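Local coordinates for protein Fdc1 (Candida dubliniensis, PDB 4ZAD) that catalyses the reversible decarboxylation of cinnamic, coumaric and ferulic acids to the matching vinyl compounds, using prenylated FMN and manganese, at residues W163-P168 / Q196-V201; K170-W175 / G237-E242; D212-A217 / G274-D279. One frame throughout, in Å; residues are numbered along the deposited sequence.

How the contacts relate
All three contacts lie in the Rift-related, FMN-binding-type domain of this UbiD-family enzyme and reach one antiparallel sheet. Contact 1 sets strand 162-166 against helix 197-207, whose start holds the cofactor phosphate; contact 2 builds the manganese and potassium site on the next strand, 173-176. Their centres are about 9 Å apart, and a probable hydrogen bond joins N174 N to L165 O (2.8 Å). Contact 3 pairs strand 214-220, which adjoins 162-166 on its other side, with strand 270-277; its centre is about 10 Å from that of contact 1, and V164 N probably bonds to A217 O (2.8 Å). Contacts 2 and 3 do not touch; the L276 side chain lies about 11 Å from the cofactor.

Contact 1. Residues W163-P168 / Q196-V201; sequences WVLQTP and QHVKQV. With 4LU (1-deoxy-5-O-phosphono-1-(3,3,4,5-tetramethyl-9,11-dioxo-2,3,8,9,10,11-hexahydro-7H-quinolino[1,8-fg]pteridin-12-ium-7-y l)-D-ribitol), chain E.
The W163 ring meets V198 obliquely through the valine's CG1, while CB of W163 lies 4.3 Å from that same methyl; A178 O takes the indole N-H, and the ring of Y305 stacks on the indole. In the H197 imidazole, Q200 OE1 sits at the edge in the ring plane and receives a weak bond from ND1, and the indole of W172 meets the imidazole edge-to-face. The contact is a strand-on-helix packing within the Rift-related domain of this UbiD-family enzyme; the axes of strand 163-166 and helix 197-201 lie 26° apart in direction. L165, V198 and V201 suit this buried layer because their side chains bring only methyl, methylene and methine groups to it. L165 lays CD2 over the first helical turn, 4.1 Å from V198 CB, and its CB approaches CG1 of V201. That CG1 stands anti to the valine's backbone N (chi1 -178°), which carries it up to the end of the strand, 3.7 Å from T167 N; the T167 methyl crosses V201 at about a right angle. Q196, at the N-cap position, bends at chi2 so that NE2 donates to both O2 and O3' of the prenylated FMN, at 3.0 Å each, which holds the amide's rotation. The helix start meets the phosphate, where the helix dipole would be expected to favour the negative charge: H197 N donates to O1P of the cofactor over 2.8 Å.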
loop_
_atom_site.group_PDB
_atom_site.type_symbol
_atom_site.label_atom_id
_atom_site.label_comp_id
_atom_site.label_asym_id
_atom_site.label_seq_id
_atom_site.Cartn_x
_atom_site.Cartn_y
_atom_site.Cartn_z
ATOM N N TRP A 163 -5.167 -3.855 33.273
ATOM C CA TRP A 163 -5.055 -4.907 34.283
ATOM C C TRP A 163 -3.891 -4.504 35.111
ATOM O O TRP A 163 -2.848 -4.167 34.559
ATOM C CB TRP A 163 -4.741 -6.288 33.691
ATOM C CG TRP A 163 -5.757 -6.875 32.778
ATOM C CD1 TRP A 163 -5.709 -6.911 31.431
ATOM C CD2 TRP A 163 -6.961 -7.534 33.156
ATOM N NE1 TRP A 163 -6.822 -7.535 30.932
ATOM C CE2 TRP A 163 -7.608 -7.927 31.982
ATOM C CE3 TRP A 163 -7.575 -7.791 34.374
ATOM C CZ2 TRP A 163 -8.814 -8.598 31.990
ATOM C CZ3 TRP A 163 -8.787 -8.437 34.376
ATOM C CH2 TRP A 163 -9.390 -8.838 33.196
ATOM N N VAL A 164 -4.094 -4.554 36.429
ATOM C CA VAL A 164 -3.071 -4.295 37.402
ATOM C C VAL A 164 -2.794 -5.612 38.077
ATOM O O VAL A 164 -3.687 -6.150 38.745
ATOM C CB VAL A 164 -3.589 -3.284 38.449
ATOM C CG1 VAL A 164 -2.512 -2.985 39.537
ATOM C CG2 VAL A 164 -4.112 -2.010 37.758
ATOM N N LEU A 165 -1.591 -6.153 37.868
ATOM C CA LEU A 165 -1.133 -7.374 38.527
ATOM C C LEU A 165 0.207 -7.055 39.144
ATOM O O LEU A 165 0.988 -6.311 38.562
ATOM C CB LEU A 165 -1.003 -8.540 37.526
ATOM C CG LEU A 165 -2.173 -9.543 37.306
ATOM C CD1 LEU A 165 -3.555 -8.944 37.561
ATOM C CD2 LEU A 165 -2.181 -10.132 35.897
ATOM N N GLN A 166 0.455 -7.609 40.334
ATOM C CA GLN A 166 1.702 -7.425 41.090
ATOM C C GLN A 166 2.330 -8.781 41.423
ATOM O O GLN A 166 1.621 -9.731 41.728
ATOM C CB GLN A 166 1.372 -6.697 42.383
ATOM C CG GLN A 166 2.578 -6.287 43.241
ATOM C CD GLN A 166 2.140 -5.575 44.502
ATOM O OE1 GLN A 166 1.795 -6.212 45.517
ATOM N NE2 GLN A 166 2.133 -4.251 44.449
ATOM N N THR A 167 3.649 -8.879 41.343
ATOM C CA THR A 167 4.384 -10.114 41.679
ATOM C C THR A 167 4.252 -10.436 43.182
ATOM O O THR A 167 3.961 -9.554 43.980
ATOM C CB THR A 167 5.896 -9.998 41.288
ATOM O OG1 THR A 167 6.447 -8.827 41.884
ATOM C CG2 THR A 167 6.081 -9.907 39.797
ATOM N N PRO A 168 4.432 -11.707 43.579
ATOM C CA PRO A 168 4.231 -12.028 45.024
ATOM C C PRO A 168 5.138 -11.237 45.971
ATOM O O PRO A 168 4.667 -10.732 46.985
ATOM C CB PRO A 168 4.515 -13.534 45.110
ATOM C CG PRO A 168 4.512 -14.055 43.691
ATOM C CD PRO A 168 4.756 -12.898 42.765
ATOM N N GLN A 196 3.589 -12.266 27.299
ATOM C CA GLN A 196 2.958 -11.065 27.830
ATOM C C GLN A 196 3.089 -10.952 29.338
ATOM O O GLN A 196 3.046 -11.947 30.073
ATOM C CB GLN A 196 1.487 -11.000 27.431
ATOM C CG GLN A 196 1.301 -10.951 25.933
ATOM C CD GLN A 196 1.866 -9.685 25.301
ATOM O OE1 GLN A 196 3.091 -9.567 25.084
ATOM N NE2 GLN A 196 0.982 -8.721 25.018
ATOM N N HIS A 197 3.217 -9.726 29.814
ATOM C CA HIS A 197 3.402 -9.558 31.234
ATOM C C HIS A 197 2.271 -10.073 32.132
ATOM O O HIS A 197 2.544 -10.558 33.220
ATOM C CB HIS A 197 3.795 -8.113 31.552
ATOM C CG HIS A 197 5.176 -7.781 31.084
ATOM N ND1 HIS A 197 6.076 -8.762 30.740
ATOM C CD2 HIS A 197 5.823 -6.606 30.946
ATOM C CE1 HIS A 197 7.215 -8.206 30.386
ATOM N NE2 HIS A 197 7.088 -6.896 30.507
ATOM N N VAL A 198 1.018 -10.005 31.686
ATOM C CA VAL A 198 -0.079 -10.587 32.493
ATOM C C VAL A 198 0.227 -12.047 32.808
ATOM O O VAL A 198 -0.135 -12.515 33.881
ATOM C CB VAL A 198 -1.481 -10.478 31.852
ATOM C CG1 VAL A 198 -1.978 -9.055 31.874
ATOM C CG2 VAL A 198 -1.464 -10.970 30.459
ATOM N N LYS A 199 0.906 -12.741 31.879
ATOM C CA LYS A 199 1.362 -14.127 32.088
ATOM C C LYS A 199 2.645 -14.266 32.895
ATOM O O LYS A 199 2.688 -15.053 33.788
ATOM C CB LYS A 199 1.568 -14.841 30.747
ATOM C CG LYS A 199 2.118 -16.241 30.874
ATOM C CD LYS A 199 1.377 -17.225 30.007
ATOM C CE LYS A 199 1.758 -18.685 30.374
ATOM N NZ LYS A 199 3.248 -18.823 30.554
ATOM N N GLN A 200 3.696 -13.527 32.547
ATOM C CA GLN A 200 4.921 -13.486 33.353
ATOM C C GLN A 200 4.648 -13.331 34.840
ATOM O O GLN A 200 5.149 -14.117 35.662
ATOM C CB GLN A 200 5.886 -12.390 32.869
ATOM C CG GLN A 200 6.665 -12.842 31.645
ATOM C CD GLN A 200 7.739 -11.877 31.174
ATOM O OE1 GLN A 200 7.733 -11.480 30.000
ATOM N NE2 GLN A 200 8.662 -11.505 32.060
ATOM N N VAL A 201 3.814 -12.343 35.164
ATOM C CA VAL A 201 3.524 -11.984 36.551
ATOM C C VAL A 201 2.701 -13.064 37.214
ATOM O O VAL A 201 2.976 -13.445 38.335
ATOM C CB VAL A 201 2.816 -10.631 36.661
ATOM C CG1 VAL A 201 2.582 -10.299 38.104
ATOM C CG2 VAL A 201 3.658 -9.542 36.030
HETATM C C9 4LU E . -3.461 -3.563 22.901
HETATM C C8 4LU E . -4.475 -2.597 22.855
HETATM C C7 4LU E . -5.822 -2.977 22.779
HETATM C C10 4LU E . -3.095 -7.084 23.938
HETATM C C6 4LU E . -6.134 -4.431 22.665
HETATM N N3 4LU E . -3.743 -9.632 24.677
HETATM C C2 4LU E . -2.510 -9.167 24.914
HETATM C C13 4LU E . -8.079 -4.741 23.993
HETATM C C5 4LU E . -7.520 -4.907 22.599
HETATM C C1 4LU E . -6.488 -7.194 22.498
HETATM O O2 4LU E . -1.716 -9.926 25.485
HETATM N N1 4LU E . -2.185 -7.904 24.545
HETATM C C4 4LU E . -4.677 -8.875 24.065
HETATM O O4 4LU E . -5.785 -9.440 23.909
HETATM C C4A 4LU E . -4.386 -7.590 23.670
HETATM N N5 4LU E . -5.268 -6.764 22.647
HETATM C C3 4LU E . -7.595 -6.353 22.473
HETATM C C12 4LU E . -8.407 -4.147 21.619
HETATM C C5A 4LU E . -5.010 -5.404 22.672
HETATM C C7M 4LU E . -6.948 -1.977 22.753
HETATM C C8M 4LU E . -4.045 -1.156 22.946
HETATM C C9A 4LU E . -3.709 -4.942 22.976
HETATM N N10 4LU E . -2.746 -5.813 23.596
HETATM C "C1'" 4LU E . -1.305 -5.628 23.367
HETATM C "C2'" 4LU E . -0.659 -5.272 24.706
HETATM O "O2'" 4LU E . -1.445 -4.238 25.333
HETATM C "C3'" 4LU E . 0.805 -4.837 24.553
HETATM O "O3'" 4LU E . 1.588 -5.934 24.036
HETATM C "C4'" 4LU E . 1.416 -4.355 25.885
HETATM O "O4'" 4LU E . 2.840 -4.290 25.757
HETATM C "C5'" 4LU E . 1.102 -5.321 27.040
HETATM O "O5'" 4LU E . 1.693 -4.948 28.269
HETATM P P 4LU E . 2.977 -5.659 28.875
HETATM O O2P 4LU E . 2.964 -4.991 30.250
HETATM O O3P 4LU E . 4.101 -5.255 27.897
HETATM O O1P 4LU E . 2.692 -7.146 28.858
#

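Contact 2. Residues K170-W175 / G237-E242; sequences KSWTNW and GATEAE. With MN (manganese (II) ion), chain C; K (potassium ion), chain D; 4LU (1-deoxy-5-O-phosphono-1-(3,3,4,5-tetramethyl-9,11-dioxo-2,3,8,9,10,11-hexahydro-7H-quinolino[1,8-fg]pteridin-12-ium-7-y l)-D-ribitol), chain E.
N174 and E240 meet at the manganese ion, to which N174 OD1 binds at 2.1 Å and E240 OE1 at 2.0 Å. These two oxygens are acceptors held close by the shared metal, and the amide and carboxylate planes stand 85° apart. An asparagine suits its place because its two ends do different work: OD1 takes the metal and a weak bond from W172 NE1, while ND2 donates to phosphate oxygen O2P of the cofactor, itself a manganese ligand. The glutamate is divided likewise. The bend at chi2 (80°) turns the E240 chain so that OE1 meets manganese and potassium and OE2 accepts W175 N over 2.6 Å, from above the carboxylate plane. T239 serves the strand two residues earlier: its OG1 receives T173 N in a nearly straight bond, 176° at the hydrogen. One water accepts from A241 N and donates to T173 O, bridging the two backbones; two more bind manganese, one donating to A238 O and the other to cofactor O3P. Two tryptophans flank this polar core. G237, with no side chain, lays its CA over the six-membered ring of W172, 3.6 Å from the centroid, and the A241 methyl lies over that of W175, offset toward its rim, in a second CH-pi contact. Potassium is bound by W175 O, E240 OE1, cofactor O5' and O2P, and backbone oxygens of V229, S230 and M232. The whole is the metal-bridged phosphate site of a UbiD-type decarboxylase with prenylated FMN.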
loop_
_atom_site.group_PDB
_atom_site.type_symbol
_atom_site.label_atom_id
_atom_site.label_comp_id
_atom_site.label_asym_id
_atom_site.label_seq_id
_atom_site.Cartn_x
_atom_site.Cartn_y
_atom_site.Cartn_z
ATOM N N LYS A 170 6.186 -8.301 45.556
ATOM C CA LYS A 170 5.897 -6.860 45.399
ATOM C C LYS A 170 6.952 -6.011 44.629
ATOM O O LYS A 170 6.888 -4.800 44.655
ATOM C CB LYS A 170 5.623 -6.195 46.770
ATOM C CG LYS A 170 4.505 -6.848 47.629
ATOM C CD LYS A 170 4.210 -6.076 48.944
ATOM C CE LYS A 170 2.937 -6.594 49.687
ATOM N NZ LYS A 170 2.812 -6.195 51.183
ATOM N N SER A 171 7.890 -6.627 43.930
ATOM C CA SER A 171 8.946 -5.877 43.253
ATOM C C SER A 171 8.523 -5.320 41.874
ATOM O O SER A 171 9.212 -4.480 41.294
ATOM C CB SER A 171 10.208 -6.747 43.114
ATOM O OG SER A 171 10.005 -7.783 42.168
ATOM N N TRP A 172 7.388 -5.758 41.349
ATOM C CA TRP A 172 7.002 -5.359 39.996
ATOM C C TRP A 172 5.496 -5.259 39.903
ATOM O O TRP A 172 4.802 -6.246 40.135
ATOM C CB TRP A 172 7.545 -6.390 39.006
ATOM C CG TRP A 172 7.066 -6.297 37.582
ATOM C CD1 TRP A 172 6.510 -5.222 36.953
ATOM C CD2 TRP A 172 7.157 -7.333 36.600
ATOM N NE1 TRP A 172 6.237 -5.533 35.640
ATOM C CE2 TRP A 172 6.632 -6.820 35.402
ATOM C CE3 TRP A 172 7.638 -8.641 36.624
ATOM C CZ2 TRP A 172 6.578 -7.563 34.245
ATOM C CZ3 TRP A 172 7.605 -9.366 35.494
ATOM C CH2 TRP A 172 7.067 -8.837 34.303
ATOM N N THR A 173 4.992 -4.066 39.595
ATOM C CA THR A 173 3.549 -3.877 39.411
ATOM C C THR A 173 3.314 -3.556 37.974
ATOM O O THR A 173 3.730 -2.486 37.504
ATOM C CB THR A 173 2.996 -2.727 40.268
ATOM O OG1 THR A 173 3.140 -3.064 41.657
ATOM C CG2 THR A 173 1.510 -2.470 39.946
ATOM N N ASN A 174 2.679 -4.478 37.258
ATOM C CA ASN A 174 2.511 -4.333 35.821
ATOM C C ASN A 174 1.140 -3.767 35.469
ATOM O O ASN A 174 0.133 -4.193 36.026
ATOM C CB ASN A 174 2.717 -5.669 35.108
ATOM C CG ASN A 174 2.963 -5.500 33.624
ATOM O OD1 ASN A 174 4.101 -5.286 33.190
ATOM N ND2 ASN A 174 1.893 -5.584 32.830
ATOM N N TRP A 175 1.109 -2.813 34.541
ATOM C CA TRP A 175 -0.146 -2.267 34.006
ATOM C C TRP A 175 -0.153 -2.558 32.512
ATOM O O TRP A 175 0.790 -2.163 31.792
ATOM C CB TRP A 175 -0.235 -0.757 34.236
ATOM C CG TRP A 175 -0.392 -0.289 35.678
ATOM C CD1 TRP A 175 -0.393 -1.055 36.807
ATOM C CD2 TRP A 175 -0.541 1.076 36.124
ATOM N NE1 TRP A 175 -0.536 -0.256 37.918
ATOM C CE2 TRP A 175 -0.619 1.055 37.526
ATOM C CE3 TRP A 175 -0.601 2.301 35.472
ATOM C CZ2 TRP A 175 -0.780 2.212 38.288
ATOM C CZ3 TRP A 175 -0.742 3.451 36.229
ATOM C CH2 TRP A 175 -0.856 3.389 37.627
ATOM N N GLY A 237 9.883 -6.807 34.217
ATOM C CA GLY A 237 10.247 -6.318 35.562
ATOM C C GLY A 237 9.983 -4.838 35.786
ATOM O O GLY A 237 10.126 -4.363 36.894
ATOM N N ALA A 238 9.571 -4.111 34.755
ATOM C CA ALA A 238 9.430 -2.664 34.882
ATOM C C ALA A 238 8.022 -2.253 35.350
ATOM O O ALA A 238 7.026 -2.713 34.780
ATOM C CB ALA A 238 9.762 -2.007 33.581
ATOM N N THR A 239 7.944 -1.377 36.357
ATOM C CA THR A 239 6.665 -0.878 36.812
ATOM C C THR A 239 6.242 0.302 35.909
ATOM O O THR A 239 6.872 1.351 35.957
ATOM C CB THR A 239 6.709 -0.447 38.290
ATOM O OG1 THR A 239 6.877 -1.607 39.124
ATOM C CG2 THR A 239 5.408 0.342 38.690
ATOM N N GLU A 240 5.213 0.090 35.067
ATOM C CA GLU A 240 4.694 1.100 34.157
ATOM C C GLU A 240 4.407 2.432 34.853
ATOM O O GLU A 240 4.737 3.495 34.319
ATOM C CB GLU A 240 3.390 0.642 33.504
ATOM C CG GLU A 240 3.535 -0.330 32.380
ATOM C CD GLU A 240 3.745 -1.769 32.817
ATOM O OE1 GLU A 240 4.154 -2.610 31.983
ATOM O OE2 GLU A 240 3.511 -2.059 33.993
ATOM N N ALA A 241 3.802 2.397 36.032
ATOM C CA ALA A 241 3.469 3.654 36.762
ATOM C C ALA A 241 4.591 4.709 36.800
ATOM O O ALA A 241 4.300 5.893 36.784
ATOM C CB ALA A 241 2.989 3.368 38.214
ATOM N N GLU A 242 5.845 4.275 36.855
ATOM C CA GLU A 242 6.983 5.179 37.027
ATOM C C GLU A 242 7.319 5.905 35.695
ATOM O O GLU A 242 7.651 7.083 35.680
ATOM C CB GLU A 242 8.184 4.382 37.535
ATOM C CG GLU A 242 7.919 3.594 38.803
ATOM C CD GLU A 242 9.163 2.899 39.396
ATOM O OE1 GLU A 242 10.217 2.738 38.697
ATOM O OE2 GLU A 242 9.053 2.492 40.592
HETATM MN MN MN C . 4.788 -4.444 31.365
HETATM K K K D . 2.613 -2.363 29.294
HETATM C C9 4LU E . -3.461 -3.563 22.901
HETATM C C8 4LU E . -4.475 -2.597 22.855
HETATM C C7 4LU E . -5.822 -2.977 22.779
HETATM C C10 4LU E . -3.095 -7.084 23.938
HETATM C C6 4LU E . -6.134 -4.431 22.665
HETATM N N3 4LU E . -3.743 -9.632 24.677
HETATM C C2 4LU E . -2.510 -9.167 24.914
HETATM C C13 4LU E . -8.079 -4.741 23.993
HETATM C C5 4LU E . -7.520 -4.907 22.599
HETATM C C1 4LU E . -6.488 -7.194 22.498
HETATM O O2 4LU E . -1.716 -9.926 25.485
HETATM N N1 4LU E . -2.185 -7.904 24.545
HETATM C C4 4LU E . -4.677 -8.875 24.065
HETATM O O4 4LU E . -5.785 -9.440 23.909
HETATM C C4A 4LU E . -4.386 -7.590 23.670
HETATM N N5 4LU E . -5.268 -6.764 22.647
HETATM C C3 4LU E . -7.595 -6.353 22.473
HETATM C C12 4LU E . -8.407 -4.147 21.619
HETATM C C5A 4LU E . -5.010 -5.404 22.672
HETATM C C7M 4LU E . -6.948 -1.977 22.753
HETATM C C8M 4LU E . -4.045 -1.156 22.946
HETATM C C9A 4LU E . -3.709 -4.942 22.976
HETATM N N10 4LU E . -2.746 -5.813 23.596
HETATM C "C1'" 4LU E . -1.305 -5.628 23.367
HETATM C "C2'" 4LU E . -0.659 -5.272 24.706
HETATM O "O2'" 4LU E . -1.445 -4.238 25.333
HETATM C "C3'" 4LU E . 0.805 -4.837 24.553
HETATM O "O3'" 4LU E . 1.588 -5.934 24.036
HETATM C "C4'" 4LU E . 1.416 -4.355 25.885
HETATM O "O4'" 4LU E . 2.840 -4.290 25.757
HETATM C "C5'" 4LU E . 1.102 -5.321 27.040
HETATM O "O5'" 4LU E . 1.693 -4.948 28.269
HETATM P P 4LU E . 2.977 -5.659 28.875
HETATM O O2P 4LU E . 2.964 -4.991 30.250
HETATM O O3P 4LU E . 4.101 -5.255 27.897
HETATM O O1P 4LU E . 2.692 -7.146 28.858
HETATM O O HOH W 1 2.620 0.080 37.177
HETATM O O HOH W 2 6.793 -3.927 32.448
HETATM O O HOH W 3 5.808 -3.923 29.376
#

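Contact 3. Residues D212-A217 / G274-D279; sequences DKIPFA and GYLDRD
F216 takes a chi1 of 88°, putting CG between its own backbone N and carbonyl carbon and swinging the ring across the neighbouring strand onto G274. There G274 N lies over one face, 3.5 Å above the ring plane, and the Y275 carbonyl carbon lies at the edge. G274, with no side chain, lets the F216 ring lie directly against the backbone. The Y275 ring, with CG anti to its carbonyl carbon (chi1 -73°), turns to the other face of the sheet, where the aliphatic part of K213 crosses it: K213 CG stands over the Y275 ring centre, 3.9 Å from the centroid, in a CH-pi contact. The backbones form an antiparallel beta ladder. I214 and L276 are a hydrogen-bonded pair, with L276 N donating to I214 O at 2.7 Å in the carbonyl plane and a weak return bond. F216 and G274 form the second such pair, and G274 N reaches F216 O over 3.0 Å. Between them P215, which has no N-H to give, fits the non-hydrogen-bonded position facing Y275. I214 and L276 lie side by side, CD1 of the isoleucine 3.8 Å from CG of the leucine. Beyond the ladder D277 OD1 accepts D279 N, an Asx turn as the chain rounds its corner, while OD2 forms a salt bridge with R306. Helix 197-207 covers I214 and L276 through S202 and holds R278 through a salt bridge to D203; strands 162-166 and 300-312 flank the pair, with L165 and V307 against F216.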
loop_
_atom_site.group_PDB
_atom_site.type_symbol
_atom_site.label_atom_id
_atom_site.label_comp_id
_atom_site.label_asym_id
_atom_site.label_seq_id
_atom_site.Cartn_x
_atom_site.Cartn_y
_atom_site.Cartn_z
ATOM N N ASP A 212 -4.318 -19.822 42.089
ATOM C CA ASP A 212 -5.776 -19.694 42.073
ATOM C C ASP A 212 -6.262 -18.372 42.644
ATOM O O ASP A 212 -7.389 -17.968 42.416
ATOM C CB ASP A 212 -6.471 -20.897 42.766
ATOM C CG ASP A 212 -6.280 -20.930 44.276
ATOM O OD1 ASP A 212 -5.136 -20.724 44.767
ATOM O OD2 ASP A 212 -7.296 -21.190 44.968
ATOM N N LYS A 213 -5.399 -17.687 43.376
ATOM C CA LYS A 213 -5.806 -16.472 44.087
ATOM C C LYS A 213 -4.775 -15.354 43.888
ATOM O O LYS A 213 -4.117 -14.896 44.833
ATOM C CB LYS A 213 -6.149 -16.813 45.578
ATOM C CG LYS A 213 -7.692 -17.124 45.778
ATOM C CD LYS A 213 -8.052 -18.271 46.760
ATOM C CE LYS A 213 -8.600 -17.762 48.113
ATOM N NZ LYS A 213 -10.080 -17.585 48.169
ATOM N N ILE A 214 -4.656 -14.954 42.616
ATOM C CA ILE A 214 -3.781 -13.843 42.152
ATOM C C ILE A 214 -4.598 -12.543 42.167
ATOM O O ILE A 214 -5.576 -12.401 41.418
ATOM C CB ILE A 214 -3.268 -14.055 40.680
ATOM C CG1 ILE A 214 -2.739 -15.472 40.453
ATOM C CG2 ILE A 214 -2.214 -13.040 40.319
ATOM C CD1 ILE A 214 -2.945 -16.045 39.014
ATOM N N PRO A 215 -4.232 -11.591 43.031
ATOM C CA PRO A 215 -4.967 -10.337 43.052
ATOM C C PRO A 215 -4.859 -9.564 41.734
ATOM O O PRO A 215 -3.763 -9.485 41.141
ATOM C CB PRO A 215 -4.260 -9.556 44.157
ATOM C CG PRO A 215 -3.798 -10.567 45.069
ATOM C CD PRO A 215 -3.327 -11.684 44.188
ATOM N N PHE A 216 -5.993 -8.994 41.316
ATOM C CA PHE A 216 -6.054 -8.134 40.160
ATOM C C PHE A 216 -6.994 -6.959 40.370
ATOM O O PHE A 216 -7.934 -7.045 41.135
ATOM C CB PHE A 216 -6.468 -8.923 38.910
ATOM C CG PHE A 216 -7.948 -9.020 38.703
ATOM C CD1 PHE A 216 -8.631 -8.033 38.016
ATOM C CD2 PHE A 216 -8.654 -10.108 39.162
ATOM C CE1 PHE A 216 -10.007 -8.128 37.804
ATOM C CE2 PHE A 216 -10.021 -10.204 38.967
ATOM C CZ PHE A 216 -10.695 -9.224 38.276
ATOM N N ALA A 217 -6.703 -5.862 39.668
ATOM C CA ALA A 217 -7.673 -4.792 39.426
ATOM C C ALA A 217 -7.753 -4.615 37.918
ATOM O O ALA A 217 -6.811 -4.912 37.202
ATOM C CB ALA A 217 -7.286 -3.472 40.116
ATOM N N GLY A 274 -10.556 -8.409 41.884
ATOM C CA GLY A 274 -10.808 -9.835 42.154
ATOM C C GLY A 274 -9.610 -10.765 42.245
ATOM O O GLY A 274 -8.594 -10.395 42.763
ATOM N N TYR A 275 -9.763 -11.990 41.758
ATOM C CA TYR A 275 -8.687 -12.972 41.713
ATOM C C TYR A 275 -8.603 -13.560 40.324
ATOM O O TYR A 275 -9.592 -14.130 39.817
ATOM C CB TYR A 275 -8.937 -14.117 42.709
ATOM C CG TYR A 275 -8.738 -13.739 44.154
ATOM C CD1 TYR A 275 -7.477 -13.345 44.639
ATOM C CD2 TYR A 275 -9.807 -13.756 45.050
ATOM C CE1 TYR A 275 -7.304 -12.979 45.992
ATOM C CE2 TYR A 275 -9.640 -13.393 46.384
ATOM C CZ TYR A 275 -8.399 -13.016 46.845
ATOM O OH TYR A 275 -8.260 -12.685 48.174
ATOM N N LEU A 276 -7.434 -13.434 39.706
ATOM C CA LEU A 276 -7.148 -14.172 38.466
ATOM C C LEU A 276 -6.875 -15.613 38.873
ATOM O O LEU A 276 -6.013 -15.882 39.728
ATOM C CB LEU A 276 -5.943 -13.590 37.684
ATOM C CG LEU A 276 -5.390 -14.517 36.587
ATOM C CD1 LEU A 276 -6.511 -14.902 35.558
ATOM C CD2 LEU A 276 -4.158 -13.989 35.882
ATOM N N ASP A 277 -7.627 -16.526 38.258
ATOM C CA ASP A 277 -7.589 -17.923 38.618
ATOM C C ASP A 277 -6.969 -18.669 37.487
ATOM O O ASP A 277 -7.567 -18.901 36.448
ATOM C CB ASP A 277 -8.994 -18.432 38.914
ATOM C CG ASP A 277 -9.009 -19.820 39.515
ATOM O OD1 ASP A 277 -8.047 -20.587 39.356
ATOM O OD2 ASP A 277 -10.036 -20.168 40.120
ATOM N N ARG A 278 -5.729 -19.062 37.694
ATOM C CA ARG A 278 -4.992 -19.658 36.614
ATOM C C ARG A 278 -5.094 -21.192 36.670
ATOM O O ARG A 278 -4.500 -21.932 35.821
ATOM C CB ARG A 278 -3.558 -19.138 36.621
ATOM C CG ARG A 278 -2.921 -19.320 35.260
ATOM C CD ARG A 278 -2.446 -18.033 34.586
ATOM N NE ARG A 278 -0.996 -17.991 34.627
ATOM C CZ ARG A 278 -0.199 -18.888 34.051
ATOM N NH1 ARG A 278 -0.679 -19.902 33.362
ATOM N NH2 ARG A 278 1.100 -18.762 34.184
ATOM N N ASP A 279 -5.893 -21.643 37.637
ATOM C CA ASP A 279 -6.140 -23.040 37.901
ATOM C C ASP A 279 -7.419 -23.513 37.244
ATOM O O ASP A 279 -7.752 -24.689 37.319
ATOM C CB ASP A 279 -6.289 -23.270 39.412
ATOM C CG ASP A 279 -4.989 -23.201 40.152
ATOM O OD1 ASP A 279 -3.960 -22.782 39.573
ATOM O OD2 ASP A 279 -5.001 -23.600 41.343
#